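Local coordinates for hypothetical protein Cgl3021 (Corynebacterium glutamicum, PDB 2NSF), which probably catalyses the mycothiol-dependent isomerisation of maleylpyruvate, using a bound zinc ion, at residues Ser41-Gln46 and Asn119-Ser124; Ser67-His72 and Trp166-Asp171; Val73-Ile78 and Asn103-Tyr108. One frame throughout, in Å; residues are numbered along the deposited sequence.

Interaction 1 of 3, residues Ser41-Gln46 and Asn119-Ser124; sequences SHYSRQ and NLHEHS
H121 reaches from helix 114-133 to helix 29-49 and meets two neighbouring side chains there, S44 through a polar bond and Y43 through its ring. The polar part is one hydrogen bond, S44 OG to H121 NE2, 2.9 Å long. It lies in the plane of the imidazole, at the ring edge, and its own geometry leaves open which group supplies the proton. The serine hydroxyl sits beside its own backbone N (chi1 -66°), where it is also hydrogen-bonded to T40 O, one turn back in the same helix.

The aromatic part pairs Y43 with H121. The ring planes stand at 57° and the centroids are 5.0 Å apart, an oblique arrangement that is neither a parallel stack nor a true edge-to-face pair. Y43 CE2 lies over one face of the imidazole, 3.3 Å from H121 CE1, while H121 CE1 lies at the edge of the tyrosine ring, near its plane. The two groups come in from opposing helices and overlap alongside, not end on. H121 spans the gap because its CG is swung away from the backbone N (chi1 167°), and one imidazole serves both partners, S44 at its rim and Y43 over its face.

Packing continues beyond the pair. Y43 touches the apolar I70 and V73 of helix 66-89 and, separately, the zinc ligand H168; the Y43 side chain is about 9 Å from the zinc. The in-plane bond at NE2 and the tyrosine over one face together restrict rotation of the imidazole. Because T40 O can only accept, the single S44 OG proton is probably spent there, and OG would then tend to accept from H121 NE2. Y43 packs directly on H168 and so lies in the second shell of the metal.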
ATOM      1  N   SER A  41       2.534  11.730  -6.254  1.00 18.83           N
ATOM      2  CA  SER A  41       2.386  13.182  -6.170  1.00 17.47           C
ATOM      3  C   SER A  41       1.422  13.541  -5.044  1.00 18.50           C
ATOM      4  O   SER A  41       1.606  14.545  -4.360  1.00 17.51           O
ATOM      5  CB  SER A  41       1.875  13.754  -7.493  1.00 17.41           C
ATOM      6  OG  SER A  41       2.824  13.572  -8.530  1.00 21.54           O
ATOM      7  N   HIS A  42       0.396  12.711  -4.864  1.00 18.73           N
ATOM      8  CA  HIS A  42      -0.603  12.899  -3.815  1.00 18.79           C
ATOM      9  C   HIS A  42       0.079  12.763  -2.457  1.00 18.41           C
ATOM     10  O   HIS A  42      -0.115  13.586  -1.558  1.00 17.65           O
ATOM     11  CB  HIS A  42      -1.708  11.845  -3.982  1.00 20.01           C
ATOM     12  CG  HIS A  42      -2.723  11.835  -2.882  1.00 20.87           C
ATOM     13  ND1 HIS A  42      -3.548  12.907  -2.613  1.00 21.69           N
ATOM     14  CD2 HIS A  42      -3.075  10.862  -2.008  1.00 21.91           C
ATOM     15  CE1 HIS A  42      -4.365  12.593  -1.622  1.00 23.23           C
ATOM     16  NE2 HIS A  42      -4.099  11.357  -1.238  1.00 22.31           N
ATOM     17  N   TYR A  43       0.888  11.718  -2.309  1.00 16.93           N
ATOM     18  CA  TYR A  43       1.627  11.495  -1.075  1.00 16.53           C
ATOM     19  C   TYR A  43       2.579  12.676  -0.819  1.00 16.26           C
ATOM     20  O   TYR A  43       2.647  13.200   0.292  1.00 16.70           O
ATOM     21  CB  TYR A  43       2.435  10.192  -1.176  1.00 16.73           C
ATOM     22  CG  TYR A  43       3.386   9.968  -0.020  1.00 16.61           C
ATOM     23  CD1 TYR A  43       2.956   9.368   1.163  1.00 16.70           C
ATOM     24  CD2 TYR A  43       4.712  10.390  -0.099  1.00 16.74           C
ATOM     25  CE1 TYR A  43       3.829   9.192   2.242  1.00 17.62           C
ATOM     26  CE2 TYR A  43       5.590  10.223   0.970  1.00 17.21           C
ATOM     27  CZ  TYR A  43       5.141   9.624   2.133  1.00 17.11           C
ATOM     28  OH  TYR A  43       6.000   9.451   3.192  1.00 17.44           O
ATOM     29  N   SER A  44       3.301  13.091  -1.854  1.00 17.39           N
ATOM     30  CA  SER A  44       4.254  14.193  -1.716  1.00 19.04           C
ATOM     31  C   SER A  44       3.582  15.497  -1.296  1.00 19.49           C
ATOM     32  O   SER A  44       4.168  16.289  -0.557  1.00 19.20           O
ATOM     33  CB  SER A  44       5.039  14.382  -3.017  1.00 19.09           C
ATOM     34  OG  SER A  44       5.869  13.257  -3.265  1.00 20.41           O
ATOM     35  N   ARG A  45       2.358  15.732  -1.760  1.00 19.85           N
ATOM     36  CA  ARG A  45       1.645  16.943  -1.359  1.00 20.10           C
ATOM     37  C   ARG A  45       1.374  16.898   0.145  1.00 20.19           C
ATOM     38  O   ARG A  45       1.441  17.920   0.828  1.00 19.81           O
ATOM     39  CB  ARG A  45       0.318  17.088  -2.120  1.00 19.75           C
ATOM     40  CG  ARG A  45       0.470  17.669  -3.519  1.00 22.97           C
ATOM     41  CD  ARG A  45      -0.876  18.059  -4.112  1.00 24.46           C
ATOM     42  NE  ARG A  45      -1.708  16.903  -4.416  1.00 24.80           N
ATOM     43  CZ  ARG A  45      -1.619  16.190  -5.535  1.00 23.50           C
ATOM     44  NH1 ARG A  45      -0.731  16.519  -6.463  1.00 23.77           N
ATOM     45  NH2 ARG A  45      -2.425  15.156  -5.725  1.00 22.22           N
ATOM     46  N   GLN A  46       1.071  15.713   0.664  1.00 19.18           N
ATOM     47  CA  GLN A  46       0.803  15.567   2.090  1.00 20.47           C
ATOM     48  C   GLN A  46       2.078  15.765   2.903  1.00 20.05           C
ATOM     49  O   GLN A  46       2.049  16.357   3.978  1.00 21.18           O
ATOM     50  CB  GLN A  46       0.202  14.190   2.388  1.00 21.81           C
ATOM     51  CG  GLN A  46      -1.075  13.910   1.613  1.00 22.62           C
ATOM     52  CD  GLN A  46      -2.097  15.021   1.760  1.00 23.44           C
ATOM     53  OE1 GLN A  46      -2.554  15.595   0.770  1.00 29.02           O
ATOM     54  NE2 GLN A  46      -2.464  15.328   2.994  1.00 19.87           N
ATOM     55  N   ASN A 119      14.770  14.818   1.252  1.00 20.71           N
ATOM     56  CA  ASN A 119      15.648  14.599   0.112  1.00 21.41           C
ATOM     57  C   ASN A 119      15.685  13.124  -0.278  1.00 20.89           C
ATOM     58  O   ASN A 119      15.708  12.796  -1.464  1.00 21.16           O
ATOM     59  CB  ASN A 119      17.063  15.117   0.411  1.00 25.40           C
ATOM     60  CG  ASN A 119      17.114  16.634   0.515  1.00 31.69           C
ATOM     61  OD1 ASN A 119      16.439  17.339  -0.240  1.00 35.90           O
ATOM     62  ND2 ASN A 119      17.921  17.142   1.442  1.00 35.42           N
ATOM     63  N   LEU A 120      15.682  12.248   0.721  1.00 19.52           N
ATOM     64  CA  LEU A 120      15.695  10.805   0.485  1.00 20.06           C
ATOM     65  C   LEU A 120      14.405  10.403  -0.232  1.00 19.99           C
ATOM     66  O   LEU A 120      14.421   9.623  -1.188  1.00 20.32           O
ATOM     67  CB  LEU A 120      15.806  10.063   1.822  1.00 19.89           C
ATOM     68  CG  LEU A 120      15.581   8.546   1.827  1.00 21.53           C
ATOM     69  CD1 LEU A 120      16.495   7.876   0.816  1.00 20.79           C
ATOM     70  CD2 LEU A 120      15.825   7.996   3.227  1.00 20.73           C
ATOM     71  N   HIS A 121      13.282  10.939   0.233  1.00 19.51           N
ATOM     72  CA  HIS A 121      12.000  10.641  -0.397  1.00 19.62           C
ATOM     73  C   HIS A 121      12.034  11.080  -1.857  1.00 21.20           C
ATOM     74  O   HIS A 121      11.727  10.312  -2.764  1.00 20.18           O
ATOM     75  CB  HIS A 121      10.861  11.372   0.315  1.00 18.20           C
ATOM     76  CG  HIS A 121       9.578  11.365  -0.457  1.00 19.57           C
ATOM     77  ND1 HIS A 121       8.895  10.204  -0.751  1.00 19.00           N
ATOM     78  CD2 HIS A 121       8.887  12.368  -1.051  1.00 19.19           C
ATOM     79  CE1 HIS A 121       7.842  10.489  -1.495  1.00 20.66           C
ATOM     80  NE2 HIS A 121       7.813  11.796  -1.693  1.00 18.89           N
ATOM     81  N   GLU A 122      12.417  12.329  -2.076  1.00 21.59           N
ATOM     82  CA  GLU A 122      12.469  12.874  -3.418  1.00 23.27           C
ATOM     83  C   GLU A 122      13.370  12.078  -4.360  1.00 22.77           C
ATOM     84  O   GLU A 122      12.982  11.765  -5.489  1.00 21.37           O
ATOM     85  CB  GLU A 122      12.935  14.327  -3.349  1.00 27.25           C
ATOM     86  CG  GLU A 122      12.860  15.068  -4.656  1.00 34.55           C
ATOM     87  CD  GLU A 122      13.254  16.519  -4.495  1.00 38.21           C
ATOM     88  OE1 GLU A 122      12.538  17.252  -3.781  1.00 40.30           O
ATOM     89  OE2 GLU A 122      14.284  16.917  -5.072  1.00 41.44           O
ATOM     90  N   HIS A 123      14.567  11.736  -3.894  1.00 22.18           N
ATOM     91  CA  HIS A 123      15.506  10.994  -4.727  1.00 22.86           C
ATOM     92  C   HIS A 123      15.081   9.550  -4.988  1.00 21.53           C
ATOM     93  O   HIS A 123      15.208   9.059  -6.112  1.00 21.53           O
ATOM     94  CB  HIS A 123      16.904  11.018  -4.105  1.00 25.30           C
ATOM     95  CG  HIS A 123      17.978  10.549  -5.032  1.00 27.65           C
ATOM     96  ND1 HIS A 123      18.262  11.185  -6.224  1.00 28.56           N
ATOM     97  CD2 HIS A 123      18.825   9.494  -4.964  1.00 28.93           C
ATOM     98  CE1 HIS A 123      19.232  10.544  -6.845  1.00 29.47           C
ATOM     99  NE2 HIS A 123      19.593   9.512  -6.101  1.00 27.24           N
ATOM    100  N   SER A 124      14.576   8.871  -3.963  1.00 20.44           N
ATOM    101  CA  SER A 124      14.141   7.487  -4.128  1.00 18.90           C
ATOM    102  C   SER A 124      12.965   7.430  -5.109  1.00 18.91           C
ATOM    103  O   SER A 124      12.854   6.495  -5.903  1.00 17.98           O
ATOM    104  CB  SER A 124      13.746   6.887  -2.776  1.00 18.54           C
ATOM    105  OG  SER A 124      12.681   7.602  -2.182  1.00 20.95           O
TER

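Interaction 2 of 3, residues Ser67-His72 and Trp166-Asp171; sequences SHLIAH and WIHAVD. With ZN (zinc ion), chain E.
L69 and H72 of helix 66-89 meet H168 of helix 156-171, the leucine by packing and the histidine through a shared zinc ion; segments 67-72 and 166-171 run nearly antiparallel. The tight part is apolar. L69 CD1 lies over one face of the H168 imidazole, a CH-pi contact 3.7 Å from the ring centroid and displaced toward ND1. The other methyl, L69 CD2, rests 3.6 Å from D171 CB. With CG anti to the backbone N (chi1 175°), the leucine extends across the gap and places one branch on each partner.

Next to this packing the helices are joined by the metal. H72 NE2 binds zinc at 2.2 Å and H168 NE2 at 2.1 Å, their ring planes 75° apart; E164 completes the protein ligands. The looser side of the zinc carries two waters, whose oxygens lie 2.2 and 2.4 Å from the metal, and a glycerol and a sulfate, probably from the crystallisation liquor, lie close to H72.

Behind the metal, H168 ND1 donates a 2.8 Å hydrogen bond to D171 OD2, near the imidazole plane (14° out of it) and accepted by the anti lone pair of that oxygen. R242 forms a salt bridge with the same atom. D171 is thus a second-shell partner whose bond would hold H168 in rotation, with NE2 turned to the zinc, while the waters mark coordination positions that a substrate or mycothiol might take.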
ATOM      1  N   SER A  67       8.528  10.371  10.967  1.00 20.79           N
ATOM      2  CA  SER A  67       9.855  10.080  10.432  1.00 21.38           C
ATOM      3  C   SER A  67       9.988   8.610  10.036  1.00 19.74           C
ATOM      4  O   SER A  67      10.572   8.301   9.000  1.00 18.03           O
ATOM      5  CB  SER A  67      10.938  10.433  11.454  1.00 23.30           C
ATOM      6  OG  SER A  67      11.060  11.842  11.594  1.00 25.84           O
ATOM      7  N   HIS A  68       9.460   7.712  10.863  1.00 20.06           N
ATOM      8  CA  HIS A  68       9.523   6.283  10.563  1.00 21.55           C
ATOM      9  C   HIS A  68       8.764   5.999   9.268  1.00 20.17           C
ATOM     10  O   HIS A  68       9.246   5.280   8.393  1.00 19.18           O
ATOM     11  CB  HIS A  68       8.896   5.446  11.685  1.00 23.55           C
ATOM     12  CG  HIS A  68       9.728   5.351  12.928  1.00 24.42           C
ATOM     13  ND1 HIS A  68       9.689   6.301  13.924  1.00 26.15           N
ATOM     14  CD2 HIS A  68      10.594   4.399  13.349  1.00 26.76           C
ATOM     15  CE1 HIS A  68      10.492   5.935  14.910  1.00 27.38           C
ATOM     16  NE2 HIS A  68      11.052   4.785  14.585  1.00 25.66           N
ATOM     17  N   LEU A  69       7.568   6.568   9.157  1.00 20.08           N
ATOM     18  CA  LEU A  69       6.735   6.373   7.974  1.00 17.73           C
ATOM     19  C   LEU A  69       7.381   6.939   6.717  1.00 16.22           C
ATOM     20  O   LEU A  69       7.413   6.292   5.669  1.00 15.87           O
ATOM     21  CB  LEU A  69       5.362   7.021   8.190  1.00 18.19           C
ATOM     22  CG  LEU A  69       4.406   7.003   6.994  1.00 19.82           C
ATOM     23  CD1 LEU A  69       4.069   5.561   6.628  1.00 20.14           C
ATOM     24  CD2 LEU A  69       3.147   7.783   7.328  1.00 19.50           C
ATOM     25  N   ILE A  70       7.898   8.157   6.818  1.00 15.66           N
ATOM     26  CA  ILE A  70       8.539   8.805   5.684  1.00 15.11           C
ATOM     27  C   ILE A  70       9.749   8.001   5.217  1.00 15.24           C
ATOM     28  O   ILE A  70       9.973   7.846   4.014  1.00 14.82           O
ATOM     29  CB  ILE A  70       8.944  10.254   6.063  1.00 15.05           C
ATOM     30  CG1 ILE A  70       7.671  11.074   6.309  1.00 17.54           C
ATOM     31  CG2 ILE A  70       9.779  10.890   4.957  1.00 17.94           C
ATOM     32  CD1 ILE A  70       7.894  12.364   7.093  1.00 18.24           C
ATOM     33  N   ALA A  71      10.520   7.486   6.171  1.00 15.67           N
ATOM     34  CA  ALA A  71      11.692   6.681   5.844  1.00 16.60           C
ATOM     35  C   ALA A  71      11.239   5.412   5.137  1.00 15.95           C
ATOM     36  O   ALA A  71      11.784   5.037   4.107  1.00 16.76           O
ATOM     37  CB  ALA A  71      12.462   6.330   7.113  1.00 16.30           C
ATOM     38  N   HIS A  72      10.228   4.763   5.698  1.00 17.40           N
ATOM     39  CA  HIS A  72       9.691   3.538   5.114  1.00 17.87           C
ATOM     40  C   HIS A  72       9.279   3.688   3.659  1.00 18.61           C
ATOM     41  O   HIS A  72       9.592   2.836   2.826  1.00 17.21           O
ATOM     42  CB  HIS A  72       8.475   3.036   5.908  1.00 17.16           C
ATOM     43  CG  HIS A  72       7.683   1.978   5.222  1.00 19.72           C
ATOM     44  ND1 HIS A  72       8.266   0.950   4.547  1.00 17.96           N
ATOM     45  CD2 HIS A  72       6.348   1.796   5.146  1.00 22.59           C
ATOM     46  CE1 HIS A  72       7.330   0.153   4.054  1.00 22.42           C
ATOM     47  NE2 HIS A  72       6.154   0.643   4.402  1.00 20.23           N
ATOM     48  N   TRP A 166      -0.721   5.661  -1.998  1.00 17.05           N
ATOM     49  CA  TRP A 166      -2.098   6.090  -1.787  1.00 17.01           C
ATOM     50  C   TRP A 166      -2.561   5.897  -0.353  1.00 16.53           C
ATOM     51  O   TRP A 166      -3.319   6.715   0.172  1.00 16.64           O
ATOM     52  CB  TRP A 166      -3.052   5.362  -2.742  1.00 16.70           C
ATOM     53  CG  TRP A 166      -3.001   5.884  -4.147  1.00 17.21           C
ATOM     54  CD1 TRP A 166      -2.425   5.282  -5.227  1.00 15.94           C
ATOM     55  CD2 TRP A 166      -3.551   7.121  -4.622  1.00 16.94           C
ATOM     56  NE1 TRP A 166      -2.585   6.065  -6.348  1.00 18.32           N
ATOM     57  CE2 TRP A 166      -3.272   7.200  -6.003  1.00 16.85           C
ATOM     58  CE3 TRP A 166      -4.252   8.172  -4.010  1.00 18.73           C
ATOM     59  CZ2 TRP A 166      -3.670   8.291  -6.791  1.00 18.00           C
ATOM     60  CZ3 TRP A 166      -4.649   9.264  -4.796  1.00 18.05           C
ATOM     61  CH2 TRP A 166      -4.354   9.311  -6.171  1.00 17.82           C
ATOM     62  N   ILE A 167      -2.108   4.827   0.293  1.00 14.58           N
ATOM     63  CA  ILE A 167      -2.507   4.588   1.665  1.00 14.84           C
ATOM     64  C   ILE A 167      -1.644   5.350   2.664  1.00 15.53           C
ATOM     65  O   ILE A 167      -2.169   5.949   3.600  1.00 15.92           O
ATOM     66  CB  ILE A 167      -2.477   3.092   2.026  1.00 15.65           C
ATOM     67  CG1 ILE A 167      -3.458   2.325   1.128  1.00 18.97           C
ATOM     68  CG2 ILE A 167      -2.846   2.914   3.495  1.00 16.08           C
ATOM     69  CD1 ILE A 167      -3.422   0.815   1.312  1.00 20.38           C
ATOM     70  N   HIS A 168      -0.327   5.333   2.488  1.00 15.72           N
ATOM     71  CA  HIS A 168       0.520   6.055   3.427  1.00 16.37           C
ATOM     72  C   HIS A 168       0.307   7.560   3.353  1.00 16.75           C
ATOM     73  O   HIS A 168       0.691   8.286   4.265  1.00 18.66           O
ATOM     74  CB  HIS A 168       1.993   5.687   3.237  1.00 15.75           C
ATOM     75  CG  HIS A 168       2.320   4.314   3.737  1.00 15.86           C
ATOM     76  ND1 HIS A 168       1.774   3.804   4.892  1.00 16.26           N
ATOM     77  CD2 HIS A 168       3.125   3.346   3.241  1.00 18.27           C
ATOM     78  CE1 HIS A 168       2.222   2.576   5.088  1.00 17.79           C
ATOM     79  NE2 HIS A 168       3.044   2.277   4.100  1.00 16.78           N
ATOM     80  N   ALA A 169      -0.315   8.032   2.278  1.00 16.75           N
ATOM     81  CA  ALA A 169      -0.603   9.461   2.163  1.00 16.82           C
ATOM     82  C   ALA A 169      -1.575   9.785   3.295  1.00 18.18           C
ATOM     83  O   ALA A 169      -1.514  10.856   3.900  1.00 17.44           O
ATOM     84  CB  ALA A 169      -1.237   9.771   0.815  1.00 16.60           C
ATOM     85  N   VAL A 170      -2.472   8.848   3.587  1.00 17.49           N
ATOM     86  CA  VAL A 170      -3.438   9.048   4.665  1.00 18.94           C
ATOM     87  C   VAL A 170      -2.749   8.967   6.021  1.00 18.91           C
ATOM     88  O   VAL A 170      -3.020   9.773   6.911  1.00 19.17           O
ATOM     89  CB  VAL A 170      -4.554   7.980   4.634  1.00 18.87           C
ATOM     90  CG1 VAL A 170      -5.593   8.286   5.701  1.00 20.50           C
ATOM     91  CG2 VAL A 170      -5.189   7.938   3.261  1.00 19.89           C
ATOM     92  N   ASP A 171      -1.846   8.000   6.165  1.00 18.59           N
ATOM     93  CA  ASP A 171      -1.126   7.792   7.418  1.00 19.96           C
ATOM     94  C   ASP A 171      -0.284   8.985   7.862  1.00 21.07           C
ATOM     95  O   ASP A 171       0.036   9.112   9.048  1.00 21.10           O
ATOM     96  CB  ASP A 171      -0.230   6.555   7.317  1.00 18.39           C
ATOM     97  CG  ASP A 171      -1.014   5.278   7.077  1.00 20.21           C
ATOM     98  OD1 ASP A 171      -2.181   5.195   7.521  1.00 22.00           O
ATOM     99  OD2 ASP A 171      -0.456   4.350   6.456  1.00 21.32           O
TER
HETATM  100 ZN    ZN E 404       4.032   0.399   3.827  1.00 26.97          ZN
HETATM  101  O   HOH W   1       4.416  -1.707   3.373  1.00 20.41           O
HETATM  102  O   HOH W   2       1.760  -0.451   3.640  1.00 24.43           O

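Interaction 3 of 3, residues Val73-Ile78 and Asn103-Tyr108; sequences VAYNAI and NEEIAY. With SO4 (sulfate ion), chain C.
A carboxylate laid over a tyrosine ring is the striking feature here: the E105 carboxylate and the Y75 ring are stacked with their planes only 18° apart. E105 CD is offset toward the ring rim, and E105 CG makes a CH-pi contact 4.0 Å from the ring centroid. The glutamate can do this because its CG lies between its backbone N and carbonyl carbon (chi1 62°) and the chain is extended beyond. A water bridges the two residues, donating to E105 OE2 at 2.7 Å and to Y75 O at 2.8 Å. At the CE2 corner of the same ring face E105 O comes within 3.1 Å of Y75 CE2, and Y75 CD2 packs on I106 CG1 at 4.0 Å.

Next to Y75 on helix 66-89, N76 ND2 donates a nearly straight 2.9 Å bond to sulfate O4; Y96 and R102 also bind this anion. Segments 73-78 and 103-108 cross at 136°. I106 packs on the zinc ligand H72, its side chain about 8 Å from the zinc, so the contact joins helices 66-89 and 99-109 beside the metal site, with L120 of helix 114-133 against Y75.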
ATOM      1  N   VAL A  73       8.564   4.765   3.344  1.00 17.62           N
ATOM      2  CA  VAL A  73       8.125   4.981   1.973  1.00 17.45           C
ATOM      3  C   VAL A  73       9.323   5.061   1.030  1.00 17.21           C
ATOM      4  O   VAL A  73       9.286   4.526  -0.079  1.00 15.37           O
ATOM      5  CB  VAL A  73       7.237   6.259   1.866  1.00 17.23           C
ATOM      6  CG1 VAL A  73       6.910   6.576   0.398  1.00 15.21           C
ATOM      7  CG2 VAL A  73       5.944   6.035   2.638  1.00 18.08           C
ATOM      8  N   ALA A  74      10.405   5.697   1.482  1.00 16.70           N
ATOM      9  CA  ALA A  74      11.601   5.810   0.654  1.00 15.79           C
ATOM     10  C   ALA A  74      12.276   4.450   0.498  1.00 14.54           C
ATOM     11  O   ALA A  74      12.674   4.074  -0.602  1.00 14.83           O
ATOM     12  CB  ALA A  74      12.581   6.819   1.266  1.00 15.86           C
ATOM     13  N   TYR A  75      12.409   3.713   1.598  1.00 14.95           N
ATOM     14  CA  TYR A  75      13.054   2.405   1.520  1.00 16.63           C
ATOM     15  C   TYR A  75      12.235   1.435   0.671  1.00 18.07           C
ATOM     16  O   TYR A  75      12.779   0.504   0.073  1.00 17.62           O
ATOM     17  CB  TYR A  75      13.310   1.850   2.927  1.00 16.84           C
ATOM     18  CG  TYR A  75      14.320   2.680   3.699  1.00 18.57           C
ATOM     19  CD1 TYR A  75      15.545   3.020   3.125  1.00 19.58           C
ATOM     20  CD2 TYR A  75      14.041   3.146   4.985  1.00 19.75           C
ATOM     21  CE1 TYR A  75      16.474   3.808   3.806  1.00 18.70           C
ATOM     22  CE2 TYR A  75      14.970   3.942   5.681  1.00 19.17           C
ATOM     23  CZ  TYR A  75      16.179   4.265   5.078  1.00 20.49           C
ATOM     24  OH  TYR A  75      17.099   5.048   5.741  1.00 20.12           O
ATOM     25  N   ASN A  76      10.926   1.653   0.612  1.00 17.20           N
ATOM     26  CA  ASN A  76      10.080   0.801  -0.213  1.00 17.03           C
ATOM     27  C   ASN A  76      10.379   1.107  -1.679  1.00 16.24           C
ATOM     28  O   ASN A  76      10.469   0.198  -2.497  1.00 15.64           O
ATOM     29  CB  ASN A  76       8.595   1.037   0.110  1.00 16.94           C
ATOM     30  CG  ASN A  76       7.666   0.417  -0.918  1.00 17.96           C
ATOM     31  OD1 ASN A  76       7.290   1.065  -1.892  1.00 17.24           O
ATOM     32  ND2 ASN A  76       7.305  -0.849  -0.713  1.00 15.97           N
ATOM     33  N   ALA A  77      10.550   2.385  -2.020  1.00 16.19           N
ATOM     34  CA  ALA A  77      10.861   2.749  -3.400  1.00 15.97           C
ATOM     35  C   ALA A  77      12.164   2.065  -3.804  1.00 16.60           C
ATOM     36  O   ALA A  77      12.283   1.526  -4.901  1.00 16.31           O
ATOM     37  CB  ALA A  77      10.997   4.266  -3.539  1.00 16.39           C
ATOM     38  N   ILE A  78      13.141   2.101  -2.905  1.00 15.94           N
ATOM     39  CA  ILE A  78      14.434   1.476  -3.157  1.00 16.94           C
ATOM     40  C   ILE A  78      14.273  -0.038  -3.335  1.00 17.46           C
ATOM     41  O   ILE A  78      14.886  -0.636  -4.219  1.00 17.26           O
ATOM     42  CB  ILE A  78      15.410   1.771  -1.997  1.00 17.16           C
ATOM     43  CG1 ILE A  78      15.797   3.253  -2.022  1.00 19.14           C
ATOM     44  CG2 ILE A  78      16.645   0.876  -2.098  1.00 17.49           C
ATOM     45  CD1 ILE A  78      16.546   3.728  -0.780  1.00 19.54           C
ATOM     46  N   ASN A 103      13.996  -3.605   8.912  1.00 22.88           N
ATOM     47  CA  ASN A 103      13.642  -2.909  10.137  1.00 24.16           C
ATOM     48  C   ASN A 103      14.744  -1.965  10.591  1.00 22.98           C
ATOM     49  O   ASN A 103      14.475  -0.837  11.002  1.00 21.35           O
ATOM     50  CB  ASN A 103      13.342  -3.891  11.264  1.00 28.29           C
ATOM     51  CG  ASN A 103      12.070  -4.668  11.030  1.00 31.99           C
ATOM     52  OD1 ASN A 103      11.175  -4.216  10.315  1.00 33.77           O
ATOM     53  ND2 ASN A 103      11.969  -5.838  11.650  1.00 33.60           N
ATOM     54  N   GLU A 104      15.981  -2.437  10.518  1.00 23.28           N
ATOM     55  CA  GLU A 104      17.118  -1.638  10.948  1.00 24.34           C
ATOM     56  C   GLU A 104      17.320  -0.367  10.137  1.00 23.46           C
ATOM     57  O   GLU A 104      17.719   0.661  10.692  1.00 22.29           O
ATOM     58  CB  GLU A 104      18.384  -2.492  10.937  1.00 26.80           C
ATOM     59  CG  GLU A 104      18.427  -3.491  12.087  1.00 32.48           C
ATOM     60  CD  GLU A 104      19.462  -4.579  11.889  1.00 36.18           C
ATOM     61  OE1 GLU A 104      20.445  -4.338  11.159  1.00 37.57           O
ATOM     62  OE2 GLU A 104      19.296  -5.671  12.474  1.00 38.39           O
ATOM     63  N   GLU A 105      17.056  -0.412   8.835  1.00 22.90           N
ATOM     64  CA  GLU A 105      17.237   0.798   8.048  1.00 22.21           C
ATOM     65  C   GLU A 105      16.111   1.786   8.333  1.00 21.17           C
ATOM     66  O   GLU A 105      16.333   2.996   8.338  1.00 18.07           O
ATOM     67  CB  GLU A 105      17.360   0.494   6.544  1.00 23.48           C
ATOM     68  CG  GLU A 105      16.171  -0.158   5.870  1.00 26.24           C
ATOM     69  CD  GLU A 105      16.388  -0.312   4.369  1.00 28.67           C
ATOM     70  OE1 GLU A 105      17.532  -0.065   3.897  1.00 25.52           O
ATOM     71  OE2 GLU A 105      15.419  -0.686   3.668  1.00 24.99           O
ATOM     72  N   ILE A 106      14.906   1.285   8.598  1.00 20.31           N
ATOM     73  CA  ILE A 106      13.803   2.185   8.928  1.00 20.76           C
ATOM     74  C   ILE A 106      14.143   2.870  10.252  1.00 20.92           C
ATOM     75  O   ILE A 106      13.879   4.061  10.435  1.00 21.25           O
ATOM     76  CB  ILE A 106      12.458   1.432   9.065  1.00 19.23           C
ATOM     77  CG1 ILE A 106      11.949   1.036   7.679  1.00 21.47           C
ATOM     78  CG2 ILE A 106      11.433   2.311   9.771  1.00 21.10           C
ATOM     79  CD1 ILE A 106      10.687   0.194   7.693  1.00 21.57           C
ATOM     80  N   ALA A 107      14.735   2.116  11.171  1.00 21.36           N
ATOM     81  CA  ALA A 107      15.126   2.663  12.467  1.00 21.31           C
ATOM     82  C   ALA A 107      16.147   3.783  12.268  1.00 21.43           C
ATOM     83  O   ALA A 107      16.058   4.845  12.895  1.00 20.63           O
ATOM     84  CB  ALA A 107      15.716   1.566  13.349  1.00 21.51           C
ATOM     85  N   TYR A 108      17.121   3.541  11.395  1.00 19.63           N
ATOM     86  CA  TYR A 108      18.158   4.523  11.107  1.00 20.48           C
ATOM     87  C   TYR A 108      17.555   5.765  10.452  1.00 20.94           C
ATOM     88  O   TYR A 108      17.766   6.891  10.910  1.00 20.19           O
ATOM     89  CB  TYR A 108      19.213   3.923  10.179  1.00 21.15           C
ATOM     90  CG  TYR A 108      20.271   4.916   9.757  1.00 22.20           C
ATOM     91  CD1 TYR A 108      21.267   5.327  10.644  1.00 23.56           C
ATOM     92  CD2 TYR A 108      20.265   5.465   8.472  1.00 22.37           C
ATOM     93  CE1 TYR A 108      22.233   6.262  10.261  1.00 23.64           C
ATOM     94  CE2 TYR A 108      21.224   6.400   8.080  1.00 24.16           C
ATOM     95  CZ  TYR A 108      22.204   6.792   8.980  1.00 24.12           C
ATOM     96  OH  TYR A 108      23.164   7.708   8.599  1.00 26.02           O
TER
HETATM   97  S   SO4 C 402       7.330  -3.566   2.306  1.00 39.13           S
HETATM   98  O1  SO4 C 402       6.778  -2.840   3.462  1.00 39.98           O
HETATM   99  O2  SO4 C 402       8.220  -4.634   2.801  1.00 41.28           O
HETATM  100  O3  SO4 C 402       6.233  -4.177   1.523  1.00 41.90           O
HETATM  101  O4  SO4 C 402       8.078  -2.638   1.445  1.00 32.08           O
HETATM  102  O   HOH W   3      15.215  -0.528   0.938  1.00 18.41           O

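All three contacts lie among the helices of the mycothiol maleylpyruvate isomerase N-terminal domain. Interaction 2 is central: its centre is 10 Å from that of interaction 1 and 11 Å from that of interaction 3, which are themselves 14 Å apart. Helix 66-89 supplies one segment each to interactions 2 and 3, in immediate succession, and its I70, V73 and A74 pack on residues of interaction 1. Along the chain the segments of interactions 1 and 2 alternate, while interaction 3 is nested inside the loops closed by both. Helices 29-49, 66-89, 114-133 and 156-171 are thereby packed together, with the short helix 99-109 laid against 66-89 and the zinc site between helices 66-89 and 156-171.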